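Local coordinates for conserved hypothetical secreted protein (PDB 4RNZ) that helps determine cell shape in Helicobacter pylori, probably as a zinc-dependent M23B metallopeptidase acting on peptidoglycan, at residues E16-P21 / T47-N52; S36-S41 / E259-Y264; M158-V161 / N166-Y169; Y178-S181 / E185-G188; P112-Q117 / I139-D144. All coordinates share one frame; numbering follows the deposited sequence.

Contact 1. Residues E16-P21 / T47-N52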
# COMPACT_ATOMS: atom_id res chain seq x y z
N GLU A 16 -20.78 6.45 17.27
CA GLU A 16 -21.09 7.14 18.55
C GLU A 16 -21.15 8.65 18.40
O GLU A 16 -22.13 9.28 18.75
CB GLU A 16 -20.04 6.76 19.61
CG GLU A 16 -20.11 7.53 20.93
CD GLU A 16 -19.13 7.01 21.97
OE1 GLU A 16 -17.92 6.91 21.66
OE2 GLU A 16 -19.57 6.68 23.10
N LYS A 17 -20.11 9.24 17.81
CA LYS A 17 -20.07 10.70 17.64
C LYS A 17 -21.23 11.24 16.83
O LYS A 17 -21.65 12.38 17.04
CB LYS A 17 -18.76 11.11 16.96
CG LYS A 17 -18.42 12.58 17.12
CD LYS A 17 -16.97 12.75 17.59
CE LYS A 17 -16.67 14.18 18.01
NZ LYS A 17 -16.63 15.10 16.84
N ASN A 18 -21.73 10.45 15.90
CA ASN A 18 -22.82 10.86 15.05
C ASN A 18 -24.15 10.24 15.41
O ASN A 18 -25.05 10.28 14.61
CB ASN A 18 -22.47 10.56 13.59
CG ASN A 18 -21.36 11.44 13.08
OD1 ASN A 18 -21.58 12.60 12.76
ND2 ASN A 18 -20.14 10.91 13.07
N HIS A 19 -24.24 9.63 16.59
CA HIS A 19 -25.52 9.15 17.11
C HIS A 19 -26.16 8.11 16.20
O HIS A 19 -27.37 8.13 15.98
CB HIS A 19 -26.47 10.32 17.35
CG HIS A 19 -25.84 11.50 18.02
ND1 HIS A 19 -25.43 11.48 19.33
CD2 HIS A 19 -25.52 12.72 17.54
CE1 HIS A 19 -24.90 12.65 19.65
NE2 HIS A 19 -24.94 13.42 18.58
N ILE A 20 -25.34 7.23 15.64
CA ILE A 20 -25.81 6.12 14.84
C ILE A 20 -25.75 4.91 15.77
O ILE A 20 -24.75 4.73 16.44
CB ILE A 20 -24.90 5.89 13.62
CG1 ILE A 20 -24.95 7.11 12.70
CG2 ILE A 20 -25.32 4.62 12.87
CD1 ILE A 20 -23.75 7.24 11.77
N PRO A 21 -26.81 4.10 15.82
CA PRO A 21 -26.78 2.96 16.72
C PRO A 21 -25.56 2.07 16.51
O PRO A 21 -25.27 1.62 15.39
CB PRO A 21 -28.06 2.20 16.36
CG PRO A 21 -28.98 3.24 15.81
CD PRO A 21 -28.08 4.19 15.07
N THR A 47 -18.97 12.85 3.71
CA THR A 47 -20.20 12.81 4.47
C THR A 47 -21.29 13.70 3.85
O THR A 47 -21.01 14.69 3.13
CB THR A 47 -20.00 13.23 5.93
OG1 THR A 47 -19.60 14.61 6.00
CG2 THR A 47 -18.98 12.36 6.63
N LEU A 48 -22.53 13.33 4.13
CA LEU A 48 -23.70 14.11 3.73
C LEU A 48 -24.61 14.17 4.93
O LEU A 48 -24.93 13.12 5.54
CB LEU A 48 -24.45 13.45 2.58
CG LEU A 48 -25.67 14.23 2.07
CD1 LEU A 48 -25.27 15.53 1.38
CD2 LEU A 48 -26.50 13.37 1.13
N ARG A 49 -25.05 15.39 5.26
CA ARG A 49 -25.91 15.62 6.42
C ARG A 49 -27.21 16.28 5.95
O ARG A 49 -27.22 16.94 4.92
CB ARG A 49 -25.15 16.49 7.42
CG ARG A 49 -24.01 15.76 8.11
CD ARG A 49 -23.18 16.63 9.02
NE ARG A 49 -22.01 15.88 9.49
CZ ARG A 49 -22.01 14.99 10.48
NH1 ARG A 49 -23.13 14.72 11.16
NH2 ARG A 49 -20.90 14.35 10.80
N ASP A 50 -28.31 16.08 6.69
CA ASP A 50 -29.60 16.77 6.36
C ASP A 50 -29.62 18.17 6.99
O ASP A 50 -28.61 18.62 7.53
CB ASP A 50 -30.82 15.96 6.82
CG ASP A 50 -30.90 15.82 8.32
OD1 ASP A 50 -30.20 16.56 9.06
OD2 ASP A 50 -31.65 14.94 8.77
N ALA A 51 -30.77 18.84 6.91
CA ALA A 51 -30.95 20.18 7.48
C ALA A 51 -30.62 20.22 8.97
O ALA A 51 -29.98 21.15 9.44
CB ALA A 51 -32.37 20.65 7.26
N ASN A 52 -31.06 19.21 9.69
CA ASN A 52 -30.73 19.05 11.11
C ASN A 52 -29.27 18.71 11.43
O ASN A 52 -28.95 18.46 12.59
CB ASN A 52 -31.62 17.98 11.73
CG ASN A 52 -33.02 18.47 11.97
OD1 ASN A 52 -33.49 19.41 11.32
ND2 ASN A 52 -33.70 17.85 12.93
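Arg49 reaches out from the end of strand 44-49 to hold the side-chain carbonyl of Asn18, and this one polar pair makes up the whole touch between 16-21 and 47-52. Taking the hydrogen bonds first, both terminal nitrogens of the guanidinium converge on a single oxygen. NH2 of Arg49 gives the shorter bond to OD1 of Asn18, 2.7 Å and fairly straight, whereas NH1 of Arg49 lies 3.1 Å from the same OD1 with a more bent approach. The oxygen sits at the end of the guanidinium and almost exactly in its plane. The fit is less flat on the amide side: both donors arrive from the same face of Asn18, and the two planes are turned 29° against each other. An extended chain from CG to NE lets Arg49 span a backbone separation of 10.3 Å, measured between the CA atoms of Asn18 and Arg49.

Further bonds position both partners. ND2 of Asn18 donates to the backbone O of Phe14, which holds the amide with its oxygen toward the arginine, and NH1 of Arg49 also bonds the O of Asn53. The backbone around Asn18 is fixed by a Schellman motif with His19 at C-prime, in which His19 N bonds Glu16 O at 3.0 Å and Ile20 N bonds Leu15 O.

The pair thus ties the C-terminal end of helix 11-17 to a strand that runs between strands 2-5 and 55-61 in the five-stranded antiparallel sheet, while Ile20 and Pro21 pack on Tyr77 of strand 76-83.

Contact 2. Residues S36-S41 / E259-Y264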
# COMPACT_ATOMS: atom_id res chain seq x y z
N SER A 36 -13.36 -3.40 8.81
CA SER A 36 -13.60 -2.10 9.38
C SER A 36 -12.47 -1.55 10.22
O SER A 36 -12.42 -0.36 10.45
CB SER A 36 -14.86 -2.13 10.25
OG SER A 36 -14.62 -2.72 11.51
N ALA A 37 -11.55 -2.39 10.68
CA ALA A 37 -10.43 -1.93 11.49
C ALA A 37 -9.34 -1.23 10.66
O ALA A 37 -8.41 -0.70 11.23
CB ALA A 37 -9.81 -3.10 12.26
N GLU A 38 -9.45 -1.24 9.34
CA GLU A 38 -8.39 -0.66 8.50
C GLU A 38 -8.66 0.74 7.96
O GLU A 38 -8.11 1.14 6.94
CB GLU A 38 -8.03 -1.61 7.35
CG GLU A 38 -7.05 -2.71 7.75
CD GLU A 38 -5.72 -2.20 8.34
OE1 GLU A 38 -5.16 -2.85 9.26
OE2 GLU A 38 -5.20 -1.15 7.91
N ILE A 39 -9.47 1.51 8.67
CA ILE A 39 -9.65 2.91 8.34
C ILE A 39 -8.39 3.62 8.81
O ILE A 39 -8.10 3.67 10.00
CB ILE A 39 -10.87 3.54 9.05
CG1 ILE A 39 -12.17 2.81 8.69
CG2 ILE A 39 -10.98 5.01 8.71
CD1 ILE A 39 -13.34 3.27 9.52
N GLN A 40 -7.61 4.16 7.88
CA GLN A 40 -6.36 4.80 8.27
C GLN A 40 -6.53 6.26 8.59
O GLN A 40 -7.34 6.97 7.97
CB GLN A 40 -5.30 4.59 7.18
CG GLN A 40 -4.94 3.13 6.99
CD GLN A 40 -4.50 2.47 8.30
OE1 GLN A 40 -3.60 2.97 8.99
NE2 GLN A 40 -5.13 1.35 8.67
N SER A 41 -5.76 6.75 9.55
CA SER A 41 -5.79 8.16 9.84
C SER A 41 -5.33 8.91 8.59
O SER A 41 -4.60 8.38 7.75
CB SER A 41 -4.96 8.51 11.08
OG SER A 41 -3.59 8.44 10.79
N GLU A 259 8.83 0.53 2.62
CA GLU A 259 7.45 0.85 2.24
C GLU A 259 6.40 -0.14 2.75
O GLU A 259 5.22 -0.04 2.40
CB GLU A 259 7.35 1.05 0.72
CG GLU A 259 7.53 -0.17 -0.17
CD GLU A 259 8.99 -0.40 -0.61
OE1 GLU A 259 9.83 -0.64 0.29
OE2 GLU A 259 9.28 -0.37 -1.83
N LEU A 260 6.81 -1.07 3.62
CA LEU A 260 5.89 -2.02 4.22
C LEU A 260 5.37 -1.63 5.59
O LEU A 260 6.08 -1.12 6.46
CB LEU A 260 6.48 -3.44 4.30
CG LEU A 260 6.86 -4.21 3.02
CD1 LEU A 260 7.27 -5.66 3.33
CD2 LEU A 260 5.76 -4.22 1.98
N ARG A 261 4.10 -1.96 5.79
CA ARG A 261 3.52 -2.01 7.10
C ARG A 261 2.96 -3.43 7.33
O ARG A 261 2.18 -3.94 6.52
CB ARG A 261 2.41 -0.98 7.15
CG ARG A 261 1.63 -0.83 8.45
CD ARG A 261 0.56 0.26 8.24
NE ARG A 261 -0.60 -0.19 8.94
CZ ARG A 261 -1.77 -0.51 8.43
NH1 ARG A 261 -2.11 -0.32 7.15
NH2 ARG A 261 -2.64 -1.02 9.27
N LEU A 262 3.37 -4.03 8.44
CA LEU A 262 3.04 -5.43 8.76
C LEU A 262 2.18 -5.45 10.01
O LEU A 262 2.54 -4.87 11.03
CB LEU A 262 4.32 -6.26 8.94
CG LEU A 262 5.22 -6.40 7.69
CD1 LEU A 262 6.26 -5.30 7.63
CD2 LEU A 262 5.94 -7.74 7.65
N VAL A 263 1.04 -6.12 9.93
CA VAL A 263 0.01 -6.09 10.98
C VAL A 263 -0.17 -7.48 11.57
O VAL A 263 -0.35 -8.43 10.84
CB VAL A 263 -1.32 -5.62 10.37
CG1 VAL A 263 -2.49 -5.82 11.33
CG2 VAL A 263 -1.19 -4.16 9.95
N TYR A 264 -0.16 -7.59 12.90
CA TYR A 264 -0.29 -8.85 13.61
C TYR A 264 -1.39 -8.70 14.63
O TYR A 264 -1.17 -8.08 15.67
CB TYR A 264 1.00 -9.14 14.36
CG TYR A 264 2.21 -9.20 13.48
CD1 TYR A 264 2.87 -8.05 13.09
CD2 TYR A 264 2.71 -10.42 13.05
CE1 TYR A 264 4.00 -8.11 12.27
CE2 TYR A 264 3.83 -10.49 12.24
CZ TYR A 264 4.48 -9.33 11.87
OH TYR A 264 5.57 -9.41 11.05
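OE2 of Glu38 takes two N-H groups from Arg261, NH2 at 2.9 Å from OE2 and NH1 at 3.3 Å, in an end-on salt bridge. The shorter bond uses the syn lone pair of OE2; the longer one meets the same side but well out of the carboxylate plane. NH2 of Arg261 also makes a weak bond to OE1 of Glu38, 3.1 Å away. CD and OE2 of Glu38 lie at the edge of the guanidinium, near its plane, while the carboxylate is twisted 37° from it. OE1 has a further partner in the hydroxyl of Tyr249, so both carboxylate oxygens are held.

Gln40 comes over the guanidinium instead of meeting its edge. With the chain bent at chi2 (-55°), its amide lies over one face, tilted 34° to it, OE1 of Gln40 being 3.9 Å above the centre. Within the loop, NE2 of Gln40 makes a long, weak bond to the backbone O of Glu38.

This loop, which follows helix 30-36, docks on the antiparallel sheet of the M23 peptidase domain through strand 260-267. Glu34, from the same helix, binds the zinc ion together with His219, Asp223 and His301, consistent with the N-terminal region occupying the metal site.

On the sheet side, NE of Arg261 pairs with Glu254, and Tyr305 makes a cation-pi contact with the guanidinium. Val263, whose CG2 lies 4.2 Å from OE1 of Glu38, has its side chain about 4 Å from that of His301.

Contact 3. Residues M158-V161 / N166-Y169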
# COMPACT_ATOMS: atom_id res chain seq x y z
N MET A 158 7.13 2.06 -14.10
CA MET A 158 8.52 1.89 -14.54
C MET A 158 9.39 2.99 -13.94
O MET A 158 8.97 4.15 -13.78
CB MET A 158 8.61 1.96 -16.06
CG MET A 158 10.04 1.81 -16.57
SD MET A 158 10.19 2.03 -18.35
CE MET A 158 9.97 3.78 -18.52
N ALA A 159 10.61 2.61 -13.57
CA ALA A 159 11.60 3.61 -13.23
C ALA A 159 12.94 3.25 -13.85
O ALA A 159 13.19 2.10 -14.18
CB ALA A 159 11.72 3.77 -11.73
N MET A 160 13.76 4.26 -14.02
CA MET A 160 15.11 4.12 -14.59
C MET A 160 16.01 5.17 -13.98
O MET A 160 15.64 6.36 -13.84
CB MET A 160 15.09 4.26 -16.12
CG MET A 160 16.44 4.00 -16.79
SD MET A 160 17.55 5.41 -16.77
CE MET A 160 16.85 6.37 -18.10
N VAL A 161 17.19 4.73 -13.54
CA VAL A 161 18.25 5.66 -13.15
C VAL A 161 19.48 5.27 -13.99
O VAL A 161 19.70 4.08 -14.26
CB VAL A 161 18.53 5.67 -11.64
CG1 VAL A 161 17.23 5.84 -10.85
CG2 VAL A 161 19.26 4.41 -11.21
N ASN A 166 25.18 3.63 -17.89
CA ASN A 166 24.39 2.42 -17.72
C ASN A 166 23.03 2.73 -17.09
O ASN A 166 22.94 3.55 -16.18
CB ASN A 166 25.14 1.37 -16.91
CG ASN A 166 26.09 0.55 -17.78
OD1 ASN A 166 26.75 1.08 -18.66
ND2 ASN A 166 26.14 -0.76 -17.55
N GLN A 167 21.99 2.06 -17.58
CA GLN A 167 20.61 2.33 -17.15
C GLN A 167 20.04 1.15 -16.36
O GLN A 167 20.19 -0.01 -16.76
CB GLN A 167 19.76 2.70 -18.37
CG GLN A 167 20.44 3.81 -19.17
CD GLN A 167 19.51 4.62 -20.05
OE1 GLN A 167 18.62 4.07 -20.70
NE2 GLN A 167 19.72 5.94 -20.08
N TYR A 168 19.42 1.47 -15.21
CA TYR A 168 18.98 0.49 -14.22
C TYR A 168 17.47 0.65 -14.09
O TYR A 168 16.97 1.64 -13.53
CB TYR A 168 19.69 0.69 -12.89
CG TYR A 168 21.19 0.52 -13.06
CD1 TYR A 168 21.77 -0.75 -13.09
CD2 TYR A 168 22.02 1.63 -13.24
CE1 TYR A 168 23.14 -0.91 -13.28
CE2 TYR A 168 23.39 1.48 -13.43
CZ TYR A 168 23.94 0.22 -13.45
OH TYR A 168 25.29 0.07 -13.64
N TYR A 169 16.78 -0.33 -14.64
CA TYR A 169 15.34 -0.30 -14.79
C TYR A 169 14.64 -1.11 -13.73
O TYR A 169 15.13 -2.16 -13.29
CB TYR A 169 14.95 -0.89 -16.12
CG TYR A 169 15.30 -0.05 -17.31
CD1 TYR A 169 14.40 0.89 -17.78
CD2 TYR A 169 16.50 -0.20 -17.98
CE1 TYR A 169 14.68 1.64 -18.90
CE2 TYR A 169 16.78 0.56 -19.10
CZ TYR A 169 15.87 1.48 -19.56
OH TYR A 169 16.12 2.26 -20.66
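Met160 and Val161 pair with Tyr169 and Tyr168 in an antiparallel hairpin whose strand axes approach to 4.7 Å at 153°, Met160 facing Tyr169 as a non-hydrogen-bonded pair and Val161 facing Tyr168 as a hydrogen-bonded one. Tyr168 N bonds Val161 O at 2.8 Å, and Val161 N returns a bond to Tyr168 O at 3.1 Å. CA-H groups of Met160 and Tyr169 add contacts to the carbonyls of Tyr168 and Ala159.

Met160 and Tyr169 lie alongside each other and point the same way. The methionine leaves its backbone with CG anti to N (chi1 -175°), which places CG over the tyrosine ring, 3.8 Å from the Tyr169 centroid, as a CH-pi contact. The chain then bends at chi2 and leads SD away over the ring, 5.3 Å from that centroid, a Met-aromatic contact at longer range. Beyond it, SD of Met160 rests 3.8 Å from CB of Gln167. Met158 reaches the same ring differently: its sulfur stands at the edge, near the plane, 4.4 Å from CD1 of Tyr169.

Val161 and Tyr168 occupy the other face of the sheet, where CG2 of Val161 touches CB of Tyr168 at 4.1 Å. Helix 326-348 covers the Met160 and Tyr169 face through Leu343, Lys340 and Glu344, while Phe128 and Pro127 meet the Val161 and Tyr168 face.

Backbone bonds set the strand register here, and the thioether chains and the tyrosine ring pack together on one face, largely by dispersion, so the cross-strand side-chain grip is essentially apolar.

Contact 4. Residues Y178-S181 / E185-G188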
# COMPACT_ATOMS: atom_id res chain seq x y z
N TYR A 178 8.03 -5.66 -7.81
CA TYR A 178 8.87 -4.98 -8.81
C TYR A 178 9.81 -5.99 -9.46
O TYR A 178 10.31 -6.89 -8.78
CB TYR A 178 9.74 -3.92 -8.16
CG TYR A 178 9.06 -2.69 -7.57
CD1 TYR A 178 8.12 -1.93 -8.30
CD2 TYR A 178 9.42 -2.25 -6.28
CE1 TYR A 178 7.54 -0.79 -7.74
CE2 TYR A 178 8.86 -1.12 -5.71
CZ TYR A 178 7.91 -0.39 -6.43
OH TYR A 178 7.39 0.75 -5.83
N TYR A 179 10.06 -5.79 -10.72
CA TYR A 179 10.88 -6.67 -11.49
C TYR A 179 11.88 -5.91 -12.29
O TYR A 179 11.61 -4.83 -12.76
CB TYR A 179 10.02 -7.55 -12.40
CG TYR A 179 9.22 -8.53 -11.62
CD1 TYR A 179 7.97 -8.21 -11.18
CD2 TYR A 179 9.75 -9.74 -11.25
CE1 TYR A 179 7.24 -9.08 -10.43
CE2 TYR A 179 9.02 -10.61 -10.50
CZ TYR A 179 7.77 -10.28 -10.09
OH TYR A 179 7.03 -11.11 -9.34
N ASP A 180 13.04 -6.51 -12.44
CA ASP A 180 13.99 -5.96 -13.33
C ASP A 180 13.61 -6.32 -14.70
O ASP A 180 12.63 -6.92 -15.01
CB ASP A 180 15.44 -6.34 -13.05
CG ASP A 180 15.76 -7.79 -13.29
OD1 ASP A 180 15.07 -8.49 -14.03
OD2 ASP A 180 16.73 -8.21 -12.70
N SER A 181 14.48 -5.91 -15.63
CA SER A 181 14.25 -6.15 -17.06
C SER A 181 14.48 -7.57 -17.55
O SER A 181 14.18 -7.90 -18.67
CB SER A 181 14.91 -5.11 -17.99
OG SER A 181 16.27 -4.92 -17.80
N GLU A 185 12.75 -10.47 -9.65
CA GLU A 185 12.28 -9.51 -8.66
C GLU A 185 13.39 -8.63 -8.11
O GLU A 185 14.53 -9.07 -7.92
CB GLU A 185 11.59 -10.22 -7.51
CG GLU A 185 11.06 -9.29 -6.43
CD GLU A 185 10.05 -9.97 -5.53
OE1 GLU A 185 9.91 -11.20 -5.60
OE2 GLU A 185 9.38 -9.27 -4.76
N VAL A 186 13.07 -7.36 -7.89
CA VAL A 186 14.00 -6.44 -7.25
C VAL A 186 13.28 -5.73 -6.13
O VAL A 186 12.05 -5.65 -6.13
CB VAL A 186 14.62 -5.43 -8.24
CG1 VAL A 186 15.40 -6.18 -9.34
CG2 VAL A 186 13.55 -4.52 -8.83
N ALA A 187 14.06 -5.25 -5.17
CA ALA A 187 13.56 -4.52 -4.03
C ALA A 187 12.54 -5.36 -3.24
O ALA A 187 11.60 -4.82 -2.70
CB ALA A 187 12.94 -3.21 -4.50
N GLY A 188 12.72 -6.68 -3.22
CA GLY A 188 11.82 -7.57 -2.52
C GLY A 188 12.07 -7.59 -1.01
O GLY A 188 12.88 -6.82 -0.48
O HOH W 1 9.45 -6.64 -5.40
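Tyr178, Tyr179 and Asp180 pack against Glu185, Val186 and Ala187 in a short beta hairpin with few sound cross-strand bonds, at the end of the curled antiparallel sheet of the Csd3 second domain, next to strand 166-172. One backbone bond crosses it soundly: Val186 N to Tyr178 O at 2.9 Å, straight at the hydrogen but coming from above the carbonyl plane. At the Tyr179 and Glu185 pair the CA atoms close to 4.2 Å.

The two methyls of Val186 pack on neighbours of the other strand. CG2 of Val186 lies 3.9 Å from CB of Tyr178, and CG1 lies 3.7 Å from CB of Asp180, the Asp180 and Val186 side chains crossing at about a right angle. Tyr178 carries its ring onward so that the CB of Ala187 meets the ring edge. Tyr179 starts out away from the opposite strand, but its ring comes back along the Glu185 backbone, CD2 of Tyr179 reaching 3.5 Å from Glu185 N.

Several polar ends have partners outside the two segments: OD1 of Asp180 takes the N-H groups of Lys182 and Gln184 in the turn, OH of Tyr179 bonds Asn175, and OE1 of Glu185 forms a salt bridge with Arg318. With CG opposite the backbone N (chi1 -180°) and the chain extended beyond it, Glu185 brings OE2 to His177 and to a water. That water, 2.7 Å from OE2 of Glu185, also accepts from Tyr178 N, so it bridges the two strands.

Contact 5. Residues P112-Q117 / I139-D144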
# COMPACT_ATOMS: atom_id res chain seq x y z
N PRO A 112 6.11 13.98 -1.96
CA PRO A 112 6.91 13.13 -1.07
C PRO A 112 6.58 11.64 -1.17
O PRO A 112 7.46 10.82 -0.98
CB PRO A 112 6.61 13.70 0.32
CG PRO A 112 6.23 15.12 0.07
CD PRO A 112 5.46 15.08 -1.22
N LEU A 113 5.35 11.30 -1.49
CA LEU A 113 4.95 9.90 -1.57
C LEU A 113 5.70 9.20 -2.70
O LEU A 113 6.25 8.12 -2.50
CB LEU A 113 3.45 9.77 -1.78
CG LEU A 113 2.62 10.39 -0.64
CD1 LEU A 113 1.14 10.41 -1.02
CD2 LEU A 113 2.80 9.66 0.67
N LEU A 114 5.73 9.83 -3.88
CA LEU A 114 6.43 9.30 -5.04
C LEU A 114 7.93 9.23 -4.76
O LEU A 114 8.59 8.24 -5.13
CB LEU A 114 6.18 10.17 -6.28
CG LEU A 114 6.81 9.72 -7.59
CD1 LEU A 114 6.23 8.41 -8.08
CD2 LEU A 114 6.64 10.78 -8.66
N ALA A 115 8.46 10.28 -4.14
CA ALA A 115 9.89 10.36 -3.84
C ALA A 115 10.28 9.22 -2.90
O ALA A 115 11.26 8.52 -3.15
CB ALA A 115 10.22 11.71 -3.23
N ASN A 116 9.48 9.00 -1.86
CA ASN A 116 9.74 7.89 -0.91
C ASN A 116 9.66 6.52 -1.56
O ASN A 116 10.44 5.62 -1.23
CB ASN A 116 8.72 7.87 0.24
CG ASN A 116 8.85 9.04 1.17
OD1 ASN A 116 9.87 9.73 1.23
ND2 ASN A 116 7.80 9.25 1.95
N GLN A 117 8.69 6.34 -2.46
CA GLN A 117 8.57 5.09 -3.22
C GLN A 117 9.81 4.83 -4.06
O GLN A 117 10.30 3.70 -4.10
CB GLN A 117 7.37 5.11 -4.16
CG GLN A 117 6.07 4.98 -3.44
CD GLN A 117 4.87 4.83 -4.35
OE1 GLN A 117 4.98 4.58 -5.54
NE2 GLN A 117 3.71 4.94 -3.77
N ILE A 139 10.60 8.26 -14.13
CA ILE A 139 9.54 7.48 -13.47
C ILE A 139 8.27 7.60 -14.28
O ILE A 139 7.80 8.71 -14.55
CB ILE A 139 9.24 8.00 -12.04
CG1 ILE A 139 10.54 8.32 -11.30
CG2 ILE A 139 8.37 6.99 -11.27
CD1 ILE A 139 10.36 8.79 -9.88
N VAL A 140 7.70 6.46 -14.67
CA VAL A 140 6.36 6.43 -15.20
C VAL A 140 5.46 5.97 -14.07
O VAL A 140 5.65 4.88 -13.52
CB VAL A 140 6.19 5.46 -16.35
CG1 VAL A 140 4.74 5.48 -16.83
CG2 VAL A 140 7.14 5.78 -17.50
N TYR A 141 4.48 6.79 -13.70
CA TYR A 141 3.64 6.45 -12.55
C TYR A 141 2.21 6.86 -12.76
O TYR A 141 1.92 7.82 -13.49
CB TYR A 141 4.15 7.10 -11.29
CG TYR A 141 4.11 8.60 -11.28
CD1 TYR A 141 5.12 9.34 -11.88
CD2 TYR A 141 3.08 9.29 -10.68
CE1 TYR A 141 5.10 10.72 -11.85
CE2 TYR A 141 3.05 10.67 -10.65
CZ TYR A 141 4.07 11.38 -11.24
OH TYR A 141 4.08 12.75 -11.22
N THR A 142 1.33 6.15 -12.07
CA THR A 142 -0.08 6.48 -12.07
C THR A 142 -0.51 6.95 -10.71
O THR A 142 0.13 6.67 -9.69
CB THR A 142 -0.96 5.30 -12.47
OG1 THR A 142 -0.88 4.25 -11.50
CG2 THR A 142 -0.56 4.75 -13.83
N ARG A 143 -1.61 7.69 -10.71
CA ARG A 143 -2.21 8.20 -9.47
C ARG A 143 -3.72 8.01 -9.65
O ARG A 143 -4.21 8.07 -10.81
CB ARG A 143 -1.84 9.66 -9.35
CG ARG A 143 -1.51 10.17 -7.99
CD ARG A 143 -1.37 11.71 -8.01
NE ARG A 143 -0.05 12.27 -8.39
CZ ARG A 143 1.07 12.13 -7.68
NH1 ARG A 143 1.08 11.39 -6.59
NH2 ARG A 143 2.22 12.72 -8.08
N ASP A 144 -4.44 7.74 -8.56
CA ASP A 144 -5.89 7.51 -8.65
C ASP A 144 -6.63 8.75 -8.11
O ASP A 144 -6.18 9.36 -7.15
CB ASP A 144 -6.32 6.26 -7.91
CG ASP A 144 -5.83 4.98 -8.55
OD1 ASP A 144 -5.48 4.95 -9.74
OD2 ASP A 144 -5.84 3.96 -7.85
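Leu114 projects from helix 112-121 onto the ring of Tyr141 in strand 136-146, and the direct contact is wholly apolar, with no hydrogen bond between 112-117 and 139-144. Its core is a CH-pi contact: CD2 of Leu114 sits over the ring face, 3.7 Å from the Tyr141 centroid and 19° off the normal, a little toward the rim near CE1. The two side chains cross at about a right angle. The second methyl, CD1, covers the root of the ring, 3.8 Å from CG of Tyr141. Both methyls thus lie on Tyr141, and CD1 of Leu114 also reaches CG2 of Ile139, 4.1 Å away, on the other residue that points toward the helix. Tyr141 holds CG between its backbone N and carbonyl carbon (chi1 64°), which swings the ring to where Leu114 can lie on it, and chi2 of -82° sets its face.

The polar bonds lie at the margins. Asp111, just before the helical segment, takes the N-H of Leu113 on its carboxylate and pairs with NH1 of Arg143, joining the start of the helix to the same strand. Separately, NE2 of Gln117 bonds Pro154 O.

All three touching residues are buried, and the backbones stay apart, 8.5 Å between the CA atoms of Leu114 and Tyr141: a helix packed on one face of the antiparallel sheet in the Csd3 second domain.

Contact 5 is the buried one of the set and contact 1 a surface contact; contacts 2, 3 and 4 are partly buried. Contacts 3, 4 and 5 share one curled sheet: strand 153-163 runs beside strand 136-146, where Met158 O probably bonds Val140 N at 2.8 Å, and strand 166-172 neighbours strand 178-179. Contacts 3 and 5 set CH groups over a tyrosine face, whereas contact 4 adds a bridging water to packing at a ring edge. Contacts 1 and 2 instead rest on arginines, one holding an amide inside the N-terminal region, the other a carboxylate between that region and the peptidase domain. Contact 2 touches contact 4 where Glu259 packs on Tyr178.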